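Local atomic coordinates of genome packaging NTPase B204 (Sulfolobus turreted icosahedral virus 2, PDB entry 4KFU), a protein that probably hydrolyses ATP, as a P-loop NTPase of the FtsK-HerA superfamily, to drive packaging of the viral DNA genome into the capsid. Residues K83-S88 with T98-D103; E121-N126 with L131-S136; R166-S169 with E175-E178. One frame throughout, in Å; residues are numbered along the deposited sequence.

Interaction 1: K83-S88 with T98-D103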
ATOM      1  N   LYS A  83      -6.374   3.180 -15.676  1.00 17.75           N
ATOM      2  CA  LYS A  83      -7.239   2.091 -16.128  1.00 23.16           C
ATOM      3  C   LYS A  83      -7.570   1.167 -14.966  1.00 21.07           C
ATOM      4  O   LYS A  83      -8.713   0.760 -14.780  1.00 18.56           O
ATOM      5  CB  LYS A  83      -6.517   1.290 -17.224  1.00 27.32           C
ATOM      6  CG  LYS A  83      -7.410   0.430 -18.082  1.00 37.47           C
ATOM      7  CD  LYS A  83      -6.620  -0.716 -18.728  1.00 40.01           C
ATOM      8  CE  LYS A  83      -5.258  -0.265 -19.238  1.00 41.32           C
ATOM      9  NZ  LYS A  83      -4.515  -1.402 -19.876  1.00 43.23           N
ATOM     10  N   LEU A  84      -6.558   0.841 -14.168  1.00 20.95           N
ATOM     11  CA  LEU A  84      -6.746  -0.034 -13.004  1.00 21.90           C
ATOM     12  C   LEU A  84      -7.699   0.564 -11.981  1.00 19.49           C
ATOM     13  O   LEU A  84      -8.466  -0.157 -11.339  1.00 17.45           O
ATOM     14  CB  LEU A  84      -5.389  -0.316 -12.338  1.00 18.82           C
ATOM     15  CG  LEU A  84      -5.408  -1.041 -10.991  1.00 20.74           C
ATOM     16  CD1 LEU A  84      -6.024  -2.421 -11.124  1.00 18.13           C
ATOM     17  CD2 LEU A  84      -4.007  -1.159 -10.402  1.00 21.79           C
ATOM     18  N   TRP A  85      -7.621   1.883 -11.809  1.00 19.51           N
ATOM     19  CA  TRP A  85      -8.475   2.570 -10.842  1.00 18.09           C
ATOM     20  C   TRP A  85      -9.949   2.516 -11.258  1.00 18.61           C
ATOM     21  O   TRP A  85     -10.835   2.254 -10.431  1.00 16.99           O
ATOM     22  CB  TRP A  85      -7.994   4.009 -10.648  1.00 19.47           C
ATOM     23  CG  TRP A  85      -8.799   4.802  -9.649  1.00 21.35           C
ATOM     24  CD1 TRP A  85      -9.656   5.837  -9.921  1.00 24.17           C
ATOM     25  CD2 TRP A  85      -8.816   4.632  -8.224  1.00 20.05           C
ATOM     26  NE1 TRP A  85     -10.212   6.308  -8.750  1.00 18.08           N
ATOM     27  CE2 TRP A  85      -9.715   5.593  -7.703  1.00 21.53           C
ATOM     28  CE3 TRP A  85      -8.161   3.766  -7.343  1.00 21.24           C
ATOM     29  CZ2 TRP A  85      -9.973   5.700  -6.333  1.00 21.25           C
ATOM     30  CZ3 TRP A  85      -8.418   3.886  -5.986  1.00 17.91           C
ATOM     31  CH2 TRP A  85      -9.323   4.843  -5.498  1.00 19.18           C
ATOM     32  N   GLN A  86     -10.212   2.763 -12.537  1.00 17.96           N
ATOM     33  CA  GLN A  86     -11.573   2.703 -13.051  1.00 22.61           C
ATOM     34  C   GLN A  86     -12.137   1.301 -12.895  1.00 17.75           C
ATOM     35  O   GLN A  86     -13.299   1.126 -12.497  1.00 21.31           O
ATOM     36  CB  GLN A  86     -11.612   3.108 -14.535  1.00 20.78           C
ATOM     37  CG  GLN A  86     -11.319   4.581 -14.804  1.00 24.20           C
ATOM     38  CD  GLN A  86     -12.281   5.517 -14.087  1.00 29.85           C
ATOM     39  OE1 GLN A  86     -13.503   5.301 -14.078  1.00 32.71           O
ATOM     40  NE2 GLN A  86     -11.737   6.575 -13.494  1.00 24.48           N
ATOM     41  N   ALA A  87     -11.316   0.303 -13.211  1.00 20.20           N
ATOM     42  CA  ALA A  87     -11.728  -1.100 -13.072  1.00 22.17           C
ATOM     43  C   ALA A  87     -11.927  -1.459 -11.600  1.00 21.11           C
ATOM     44  O   ALA A  87     -12.807  -2.249 -11.253  1.00 20.20           O
ATOM     45  CB  ALA A  87     -10.708  -2.039 -13.730  1.00 21.01           C
ATOM     46  N   SER A  88     -11.100  -0.886 -10.725  1.00 19.49           N
ATOM     47  CA  SER A  88     -11.232  -1.155  -9.290  1.00 19.69           C
ATOM     48  C   SER A  88     -12.532  -0.603  -8.720  1.00 18.65           C
ATOM     49  O   SER A  88     -13.151  -1.226  -7.866  1.00 21.68           O
ATOM     50  CB  SER A  88     -10.034  -0.577  -8.511  1.00 20.62           C
ATOM     51  OG  SER A  88      -8.818  -1.206  -8.895  1.00 20.08           O
ATOM     52  N   THR A  98     -13.504  -2.614  -1.172  1.00 28.58           N
ATOM     53  CA  THR A  98     -12.373  -3.420  -1.618  1.00 25.54           C
ATOM     54  C   THR A  98     -11.061  -2.712  -1.269  1.00 27.46           C
ATOM     55  O   THR A  98     -10.992  -1.485  -1.293  1.00 23.91           O
ATOM     56  CB  THR A  98     -12.451  -3.625  -3.160  1.00 29.25           C
ATOM     57  OG1 THR A  98     -13.627  -4.381  -3.486  1.00 29.26           O
ATOM     58  CG2 THR A  98     -11.219  -4.352  -3.700  1.00 27.21           C
ATOM     59  N   VAL A  99     -10.028  -3.477  -0.927  1.00 26.80           N
ATOM     60  CA  VAL A  99      -8.701  -2.902  -0.781  1.00 22.34           C
ATOM     61  C   VAL A  99      -7.830  -3.079  -2.030  1.00 20.89           C
ATOM     62  O   VAL A  99      -7.589  -4.206  -2.490  1.00 19.87           O
ATOM     63  CB  VAL A  99      -7.971  -3.482   0.435  1.00 22.24           C
ATOM     64  CG1 VAL A  99      -6.632  -2.803   0.576  1.00 22.46           C
ATOM     65  CG2 VAL A  99      -8.815  -3.269   1.686  1.00 23.50           C
ATOM     66  N   LEU A 100      -7.379  -1.957  -2.587  1.00 17.21           N
ATOM     67  CA  LEU A 100      -6.409  -1.979  -3.676  1.00 17.40           C
ATOM     68  C   LEU A 100      -4.993  -1.988  -3.080  1.00 21.54           C
ATOM     69  O   LEU A 100      -4.574  -1.011  -2.453  1.00 18.39           O
ATOM     70  CB  LEU A 100      -6.593  -0.756  -4.581  1.00 16.39           C
ATOM     71  CG  LEU A 100      -5.625  -0.635  -5.759  1.00 19.76           C
ATOM     72  CD1 LEU A 100      -5.644  -1.917  -6.635  1.00 18.13           C
ATOM     73  CD2 LEU A 100      -5.903   0.626  -6.613  1.00 17.06           C
ATOM     74  N   ILE A 101      -4.274  -3.092  -3.277  1.00 19.90           N
ATOM     75  CA  ILE A 101      -2.923  -3.265  -2.755  1.00 17.72           C
ATOM     76  C   ILE A 101      -1.867  -3.024  -3.822  1.00 20.60           C
ATOM     77  O   ILE A 101      -1.849  -3.682  -4.868  1.00 20.50           O
ATOM     78  CB  ILE A 101      -2.723  -4.686  -2.196  1.00 23.45           C
ATOM     79  CG1 ILE A 101      -3.852  -5.039  -1.221  1.00 18.97           C
ATOM     80  CG2 ILE A 101      -1.348  -4.816  -1.528  1.00 19.61           C
ATOM     81  CD1 ILE A 101      -3.662  -6.381  -0.499  1.00 22.81           C
ATOM     82  N   ILE A 102      -0.980  -2.075  -3.547  1.00 17.87           N
ATOM     83  CA  ILE A 102       0.024  -1.664  -4.516  1.00 21.69           C
ATOM     84  C   ILE A 102       1.411  -1.820  -3.933  1.00 26.06           C
ATOM     85  O   ILE A 102       1.885  -0.954  -3.190  1.00 20.88           O
ATOM     86  CB  ILE A 102      -0.176  -0.208  -4.956  1.00 21.49           C
ATOM     87  CG1 ILE A 102      -1.646   0.031  -5.309  1.00 25.63           C
ATOM     88  CG2 ILE A 102       0.716   0.132  -6.175  1.00 22.22           C
ATOM     89  CD1 ILE A 102      -1.874   1.301  -6.060  1.00 23.82           C
ATOM     90  N   ASP A 103       2.060  -2.938  -4.246  1.00 25.94           N
ATOM     91  CA  ASP A 103       3.451  -3.110  -3.824  1.00 24.33           C
ATOM     92  C   ASP A 103       4.331  -2.342  -4.799  1.00 25.91           C
ATOM     93  O   ASP A 103       3.920  -2.092  -5.946  1.00 33.47           O
ATOM     94  CB  ASP A 103       3.839  -4.585  -3.735  1.00 33.73           C
ATOM     95  CG  ASP A 103       4.668  -4.895  -2.478  1.00 36.12           C
ATOM     96  OD1 ASP A 103       5.402  -3.987  -2.009  1.00 31.53           O
ATOM     97  OD2 ASP A 103       4.582  -6.036  -1.956  1.00 31.39           O
TER
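Leu100 is the one strand residue that bridges to helix 83-88, its two methyls dividing the apolar contacts between them. CD1 meets Leu84 CD2 at 4.2 Å, while CD2 comes in the plane of the Trp85 indole, at its edge, 3.9 Å from CE3. With CG anti to the backbone N (chi1 179°), Leu100 reaches the helix, whose axis comes no closer than 10.6 Å to that of the strand and runs nearly antiparallel to it (160°).

The polar element stays within the helix. Ser88 OG donates to Leu84 O at 2.7 Å, from above the carbonyl plane, and Ser88 N reaches the same oxygen from the opposite face. Two donors thus grip Leu84 O, and the bond from OG turns the hydroxyl back on its own helix. Ser88 OG still lies 4.0 Å from Leu100 CD1. Trp85 NE1 is bound outside the contact, by Glu121 OE1.

Helix 78-95 packs on the central sheet of this P-loop fold and spans two strands besides 98-102: Ser88 touches Ile37 on strand 35-40, and Trp85 touches Leu131 on strand 131-137. Leu84 touches Asp39, a ligand of the bound zinc ion, its side chain about 5 Å from the metal, and Ile63 of helix 60-65.

Interaction 2: E121-N126 with L131-S136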
ATOM      1  N   GLU A 121      -8.016  11.182  -6.979  1.00 17.38           N
ATOM      2  CA  GLU A 121      -9.183  10.501  -6.432  1.00 19.71           C
ATOM      3  C   GLU A 121      -8.808   9.454  -5.382  1.00 20.93           C
ATOM      4  O   GLU A 121      -9.478   9.319  -4.352  1.00 21.79           O
ATOM      5  CB  GLU A 121      -9.985   9.837  -7.564  1.00 24.95           C
ATOM      6  CG  GLU A 121     -11.457   9.713  -7.248  1.00 29.87           C
ATOM      7  CD  GLU A 121     -12.216   8.843  -8.240  1.00 33.25           C
ATOM      8  OE1 GLU A 121     -11.823   8.788  -9.424  1.00 30.89           O
ATOM      9  OE2 GLU A 121     -13.214   8.215  -7.822  1.00 37.85           O
ATOM     10  N   ALA A 122      -7.742   8.703  -5.658  1.00 18.23           N
ATOM     11  CA  ALA A 122      -7.307   7.645  -4.766  1.00 19.43           C
ATOM     12  C   ALA A 122      -6.980   8.214  -3.386  1.00 18.82           C
ATOM     13  O   ALA A 122      -7.282   7.597  -2.359  1.00 23.26           O
ATOM     14  CB  ALA A 122      -6.097   6.952  -5.346  1.00 16.71           C
ATOM     15  N   LEU A 123      -6.354   9.387  -3.364  1.00 15.64           N
ATOM     16  CA  LEU A 123      -5.857   9.959  -2.100  1.00 19.47           C
ATOM     17  C   LEU A 123      -6.879  10.858  -1.402  1.00 21.12           C
ATOM     18  O   LEU A 123      -6.720  11.167  -0.225  1.00 20.63           O
ATOM     19  CB  LEU A 123      -4.556  10.741  -2.340  1.00 17.70           C
ATOM     20  CG  LEU A 123      -3.301   9.976  -2.758  1.00 18.05           C
ATOM     21  CD1 LEU A 123      -2.117  10.938  -2.836  1.00 20.77           C
ATOM     22  CD2 LEU A 123      -2.971   8.816  -1.797  1.00 21.28           C
ATOM     23  N   HIS A 124      -7.917  11.293  -2.114  1.00 21.08           N
ATOM     24  CA  HIS A 124      -8.897  12.195  -1.502  1.00 22.26           C
ATOM     25  C   HIS A 124     -10.343  11.688  -1.494  1.00 27.85           C
ATOM     26  O   HIS A 124     -11.166  12.161  -0.712  1.00 29.62           O
ATOM     27  CB  HIS A 124      -8.855  13.583  -2.167  1.00 23.39           C
ATOM     28  CG  HIS A 124      -7.529  14.265  -2.068  1.00 21.50           C
ATOM     29  ND1 HIS A 124      -6.610  14.252  -3.088  1.00 22.98           N
ATOM     30  CD2 HIS A 124      -6.972  14.985  -1.059  1.00 17.80           C
ATOM     31  CE1 HIS A 124      -5.536  14.935  -2.719  1.00 22.08           C
ATOM     32  NE2 HIS A 124      -5.733  15.385  -1.494  1.00 19.34           N
ATOM     33  N   ALA A 125     -10.667  10.740  -2.361  1.00 26.70           N
ATOM     34  CA  ALA A 125     -12.058  10.325  -2.484  1.00 32.20           C
ATOM     35  C   ALA A 125     -12.192   8.813  -2.434  1.00 31.17           C
ATOM     36  O   ALA A 125     -13.130   8.242  -2.998  1.00 31.71           O
ATOM     37  CB  ALA A 125     -12.646  10.868  -3.766  1.00 30.49           C
ATOM     38  N   ASN A 126     -11.251   8.163  -1.762  1.00 27.07           N
ATOM     39  CA  ASN A 126     -11.206   6.708  -1.800  1.00 26.74           C
ATOM     40  C   ASN A 126     -12.404   6.072  -1.112  1.00 32.45           C
ATOM     41  O   ASN A 126     -12.914   5.039  -1.567  1.00 27.17           O
ATOM     42  CB  ASN A 126      -9.885   6.181  -1.235  1.00 26.07           C
ATOM     43  CG  ASN A 126      -9.751   6.399   0.259  1.00 27.43           C
ATOM     44  OD1 ASN A 126      -9.556   7.524   0.722  1.00 33.70           O
ATOM     45  ND2 ASN A 126      -9.836   5.318   1.019  1.00 30.48           N
ATOM     46  N   LEU A 131     -12.981   2.167  -1.990  1.00 25.78           N
ATOM     47  CA  LEU A 131     -11.680   1.525  -2.096  1.00 21.17           C
ATOM     48  C   LEU A 131     -10.732   1.943  -0.971  1.00 26.27           C
ATOM     49  O   LEU A 131     -10.464   3.132  -0.778  1.00 25.35           O
ATOM     50  CB  LEU A 131     -11.039   1.833  -3.455  1.00 24.63           C
ATOM     51  CG  LEU A 131     -11.712   1.216  -4.696  1.00 24.29           C
ATOM     52  CD1 LEU A 131     -11.257   1.907  -5.951  1.00 23.31           C
ATOM     53  CD2 LEU A 131     -11.413  -0.278  -4.795  1.00 27.67           C
ATOM     54  N   GLY A 132     -10.230   0.966  -0.229  1.00 23.00           N
ATOM     55  CA  GLY A 132      -9.096   1.212   0.643  1.00 22.71           C
ATOM     56  C   GLY A 132      -7.826   1.054  -0.172  1.00 22.47           C
ATOM     57  O   GLY A 132      -7.855   0.521  -1.288  1.00 17.37           O
ATOM     58  N   LEU A 133      -6.706   1.515   0.377  1.00 19.77           N
ATOM     59  CA  LEU A 133      -5.426   1.397  -0.298  1.00 17.04           C
ATOM     60  C   LEU A 133      -4.394   0.886   0.676  1.00 20.27           C
ATOM     61  O   LEU A 133      -4.339   1.334   1.834  1.00 21.84           O
ATOM     62  CB  LEU A 133      -4.930   2.762  -0.786  1.00 20.99           C
ATOM     63  CG  LEU A 133      -5.474   3.552  -1.959  1.00 24.41           C
ATOM     64  CD1 LEU A 133      -4.582   4.769  -2.107  1.00 18.29           C
ATOM     65  CD2 LEU A 133      -5.448   2.727  -3.243  1.00 22.17           C
ATOM     66  N   ILE A 134      -3.581  -0.055   0.211  1.00 22.35           N
ATOM     67  CA  ILE A 134      -2.334  -0.371   0.903  1.00 19.46           C
ATOM     68  C   ILE A 134      -1.199  -0.047  -0.043  1.00 21.64           C
ATOM     69  O   ILE A 134      -1.125  -0.596  -1.150  1.00 20.62           O
ATOM     70  CB  ILE A 134      -2.256  -1.827   1.338  1.00 16.56           C
ATOM     71  CG1 ILE A 134      -3.394  -2.127   2.313  1.00 17.26           C
ATOM     72  CG2 ILE A 134      -0.917  -2.078   2.043  1.00 20.20           C
ATOM     73  CD1 ILE A 134      -3.515  -3.559   2.710  1.00 20.07           C
ATOM     74  N   LEU A 135      -0.348   0.892   0.364  1.00 15.30           N
ATOM     75  CA  LEU A 135       0.761   1.324  -0.474  1.00 14.41           C
ATOM     76  C   LEU A 135       2.063   0.960   0.213  1.00 19.10           C
ATOM     77  O   LEU A 135       2.218   1.175   1.421  1.00 20.86           O
ATOM     78  CB  LEU A 135       0.727   2.833  -0.707  1.00 16.83           C
ATOM     79  CG  LEU A 135      -0.526   3.410  -1.374  1.00 20.08           C
ATOM     80  CD1 LEU A 135      -0.378   4.913  -1.526  1.00 23.23           C
ATOM     81  CD2 LEU A 135      -0.790   2.741  -2.727  1.00 17.62           C
ATOM     82  N   SER A 136       3.005   0.432  -0.558  1.00 18.93           N
ATOM     83  CA  SER A 136       4.259  -0.046   0.007  1.00 19.24           C
ATOM     84  C   SER A 136       5.436   0.542  -0.757  1.00 19.35           C
ATOM     85  O   SER A 136       5.420   0.580  -1.994  1.00 25.63           O
ATOM     86  CB  SER A 136       4.281  -1.577  -0.074  1.00 22.24           C
ATOM     87  OG  SER A 136       5.571  -2.087   0.156  1.00 32.52           O
TER
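Asn126 and Leu131 are joined by two hydrogen bonds, one from each direction. Leu131 N donates to Asn126 O at 2.9 Å and nearly straight (170° at the hydrogen), although it is tilted from the carbonyl plane. In return the side-chain amide, through ND2, donates to Leu131 O at 2.9 Å, less straight at 158°, with the acceptor lying almost exactly in the amide plane of the asparagine. Chi1 of 69° sets Asn126 CG between its backbone N and carbonyl carbon, a rotamer that turns the amide so that an N-H points at Leu131 O. Asn126 CB, placed by the backbone, lies 3.1 Å from Leu131 O. The backbone oxygens of the two residues are also close, at 3.2 Å, but both are acceptors and no bond links them. ND2 has a second, weak bond to Asp4 O, just ahead of strand 6-10.

Farther along the strand the contact becomes apolar and looser. Leu133 CD1 is the atom that touches: it sits 4.2 Å from Ala122 CB and 4.4 Å from Leu123 CD2, so one methyl meets side chains from two successive helix residues. The same methyl lies 3.9 Å from Ala122 O, a buried carbonyl oxygen with no polar partner in the model. Leu133 also packs on Leu100 of the neighbouring strand, and Leu123 on Ile146 and Val147 of helix 145-150.

This is the return half of a beta-alpha-beta unit, strand 98-102, helix 117-124, strand 131-137. Its chemistry is uneven: paired polar bonds hold the start of the strand to Asn126, whereas the helix meets the strand through the Leu133 methyl, by nondirectional contacts.

Interaction 3: R166-S169 with E175-E178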
ATOM      1  N   ARG A 166      14.342  13.129   8.272  1.00 18.17           N
ATOM      2  CA  ARG A 166      13.859  14.494   8.044  1.00 22.84           C
ATOM      3  C   ARG A 166      12.474  14.494   7.402  1.00 20.40           C
ATOM      4  O   ARG A 166      11.623  15.328   7.729  1.00 20.00           O
ATOM      5  CB  ARG A 166      14.839  15.263   7.154  1.00 21.85           C
ATOM      6  CG  ARG A 166      14.440  16.705   6.908  1.00 27.87           C
ATOM      7  CD  ARG A 166      15.407  17.423   5.957  1.00 30.94           C
ATOM      8  NE  ARG A 166      15.530  16.751   4.661  1.00 38.13           N
ATOM      9  CZ  ARG A 166      14.658  16.879   3.664  1.00 34.36           C
ATOM     10  NH1 ARG A 166      13.583  17.649   3.810  1.00 35.96           N
ATOM     11  NH2 ARG A 166      14.854  16.236   2.520  1.00 39.73           N
ATOM     12  N   TRP A 167      12.257  13.574   6.465  1.00 17.69           N
ATOM     13  CA  TRP A 167      10.956  13.438   5.811  1.00 17.87           C
ATOM     14  C   TRP A 167       9.919  12.981   6.817  1.00 14.92           C
ATOM     15  O   TRP A 167       8.789  13.476   6.843  1.00 15.50           O
ATOM     16  CB  TRP A 167      11.041  12.393   4.694  1.00 15.19           C
ATOM     17  CG  TRP A 167      11.323  12.951   3.368  1.00 18.65           C
ATOM     18  CD1 TRP A 167      12.446  13.615   2.975  1.00 22.58           C
ATOM     19  CD2 TRP A 167      10.464  12.897   2.222  1.00 17.42           C
ATOM     20  NE1 TRP A 167      12.341  13.973   1.653  1.00 23.25           N
ATOM     21  CE2 TRP A 167      11.129  13.541   1.168  1.00 18.49           C
ATOM     22  CE3 TRP A 167       9.199  12.343   1.988  1.00 15.43           C
ATOM     23  CZ2 TRP A 167      10.576  13.665  -0.109  1.00 22.53           C
ATOM     24  CZ3 TRP A 167       8.646  12.469   0.729  1.00 20.27           C
ATOM     25  CH2 TRP A 167       9.335  13.123  -0.305  1.00 20.07           C
ATOM     26  N   ILE A 168      10.291  11.992   7.617  1.00 13.06           N
ATOM     27  CA  ILE A 168       9.388  11.477   8.625  1.00 14.32           C
ATOM     28  C   ILE A 168       8.987  12.605   9.588  1.00 18.30           C
ATOM     29  O   ILE A 168       7.802  12.780   9.889  1.00 16.28           O
ATOM     30  CB  ILE A 168      10.028  10.281   9.388  1.00 16.03           C
ATOM     31  CG1 ILE A 168      10.228   9.088   8.431  1.00 14.12           C
ATOM     32  CG2 ILE A 168       9.158   9.849  10.556  1.00 14.97           C
ATOM     33  CD1 ILE A 168      11.026   7.929   9.071  1.00 15.85           C
ATOM     34  N   SER A 169       9.967  13.380  10.047  1.00 15.30           N
ATOM     35  CA  SER A 169       9.698  14.480  10.973  1.00 18.04           C
ATOM     36  C   SER A 169       8.751  15.495  10.351  1.00 21.37           C
ATOM     37  O   SER A 169       7.832  15.993  11.003  1.00 22.56           O
ATOM     38  CB  SER A 169      10.999  15.202  11.339  1.00 20.93           C
ATOM     39  OG  SER A 169      11.898  14.326  11.979  1.00 28.55           O
ATOM     40  N   GLU A 175       8.011  12.423  16.601  1.00 22.91           N
ATOM     41  CA  GLU A 175       8.084  11.313  17.556  1.00 27.43           C
ATOM     42  C   GLU A 175       8.360   9.982  16.828  1.00 25.15           C
ATOM     43  O   GLU A 175       9.094   9.133  17.327  1.00 26.32           O
ATOM     44  CB  GLU A 175       6.777  11.220  18.355  1.00 33.19           C
ATOM     45  CG  GLU A 175       6.782  10.183  19.496  1.00 38.92           C
ATOM     46  CD  GLU A 175       5.398   9.990  20.141  1.00 46.42           C
ATOM     47  OE1 GLU A 175       4.499  10.837  19.923  1.00 46.06           O
ATOM     48  OE2 GLU A 175       5.207   8.987  20.867  1.00 46.51           O
ATOM     49  N   ALA A 176       7.756   9.806  15.653  1.00 22.44           N
ATOM     50  CA  ALA A 176       8.019   8.636  14.810  1.00 18.84           C
ATOM     51  C   ALA A 176       9.469   8.629  14.339  1.00 16.23           C
ATOM     52  O   ALA A 176      10.120   7.580  14.295  1.00 20.19           O
ATOM     53  CB  ALA A 176       7.070   8.639  13.599  1.00 20.08           C
ATOM     54  N   ALA A 177       9.970   9.805  13.965  1.00 16.09           N
ATOM     55  CA  ALA A 177      11.332   9.924  13.467  1.00 18.99           C
ATOM     56  C   ALA A 177      12.325   9.491  14.527  1.00 24.39           C
ATOM     57  O   ALA A 177      13.371   8.909  14.211  1.00 27.00           O
ATOM     58  CB  ALA A 177      11.626  11.330  13.039  1.00 16.68           C
ATOM     59  N   GLU A 178      12.018   9.774  15.788  1.00 22.45           N
ATOM     60  CA  GLU A 178      12.923   9.332  16.851  1.00 22.71           C
ATOM     61  C   GLU A 178      12.805   7.828  17.097  1.00 22.85           C
ATOM     62  O   GLU A 178      13.813   7.154  17.296  1.00 24.52           O
ATOM     63  CB  GLU A 178      12.667  10.094  18.153  1.00 29.22           C
ATOM     64  CG  GLU A 178      13.898  10.164  19.044  1.00 32.73           C
ATOM     65  CD  GLU A 178      15.097  10.758  18.313  1.00 43.01           C
ATOM     66  OE1 GLU A 178      14.940  11.827  17.672  1.00 48.59           O
ATOM     67  OE2 GLU A 178      16.194  10.151  18.360  1.00 45.37           O
TER
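Ile168 CG2 presses against the backbone of Ala177, 3.5 Å from its N and 3.6 Å from its CA, and these short distances mark the tight part of the contact. The same methyl also meets two alanine side chains, Ala176 CB at 3.9 Å and Ala177 CB at 3.8 Å, and thus fits between successive residues of the facing helix. Chi1 of -66° places CG1 anti to the carbonyl carbon and leaves CG2 anti to the backbone N, the branch that faces the second helix. The small alanine side chains are consistent with the close approach of the backbones, 5.4 Å between Ile168 CA and Ala177 CA.

Ser169 lies at the margin of this packing, partly exposed. Its OG comes within 3.2 Å of Ala177 CB, a close approach to a methyl rather than a polar bond; the hydroxyl is instead hydrogen-bonded to Leu165 O, one turn back in its own helix. Arg166, Glu175 and Glu178 all have side chains that start away from the opposite segment and are exposed, and none makes a contact across it. Arg166 NH2 is tied to Asn163 OD1 on its own helix. The interface is therefore apolar and small, 144 Å² in all, with charged residues on its exposed side.

Helices 162-171 and 174-179, separated by a very short connection, are two short helices in succession, packed on the sheet. Ile168 and Ala176 both rest on Met156 of strand 153-156, Ala176 reaches Ile198 of strand 197-201, and Trp167 makes edge-to-face contacts with Tyr111 and Tyr171.

In the fold
From the N terminus, the three contacts follow one another in series, none enclosing or crossing another. Interaction 1 closes the turn from helix 78-95 into strand 98-102; interaction 2 closes the return from helix 117-124 into strand 131-137. These two meet directly: the strands are sheet neighbours, with Thr98 O and Gly132 N 2.8 Å apart in a probable hydrogen bond, and Trp85 CH2 packs 3.5 Å from Ala122 CA, joining the two helices. Interaction 3 closes the short link between helices 162-171 and 174-179, which pack on strands 153-156 and 197-201. Its centre is about 29 Å from that of interaction 1, on the opposite side of the chain's centre.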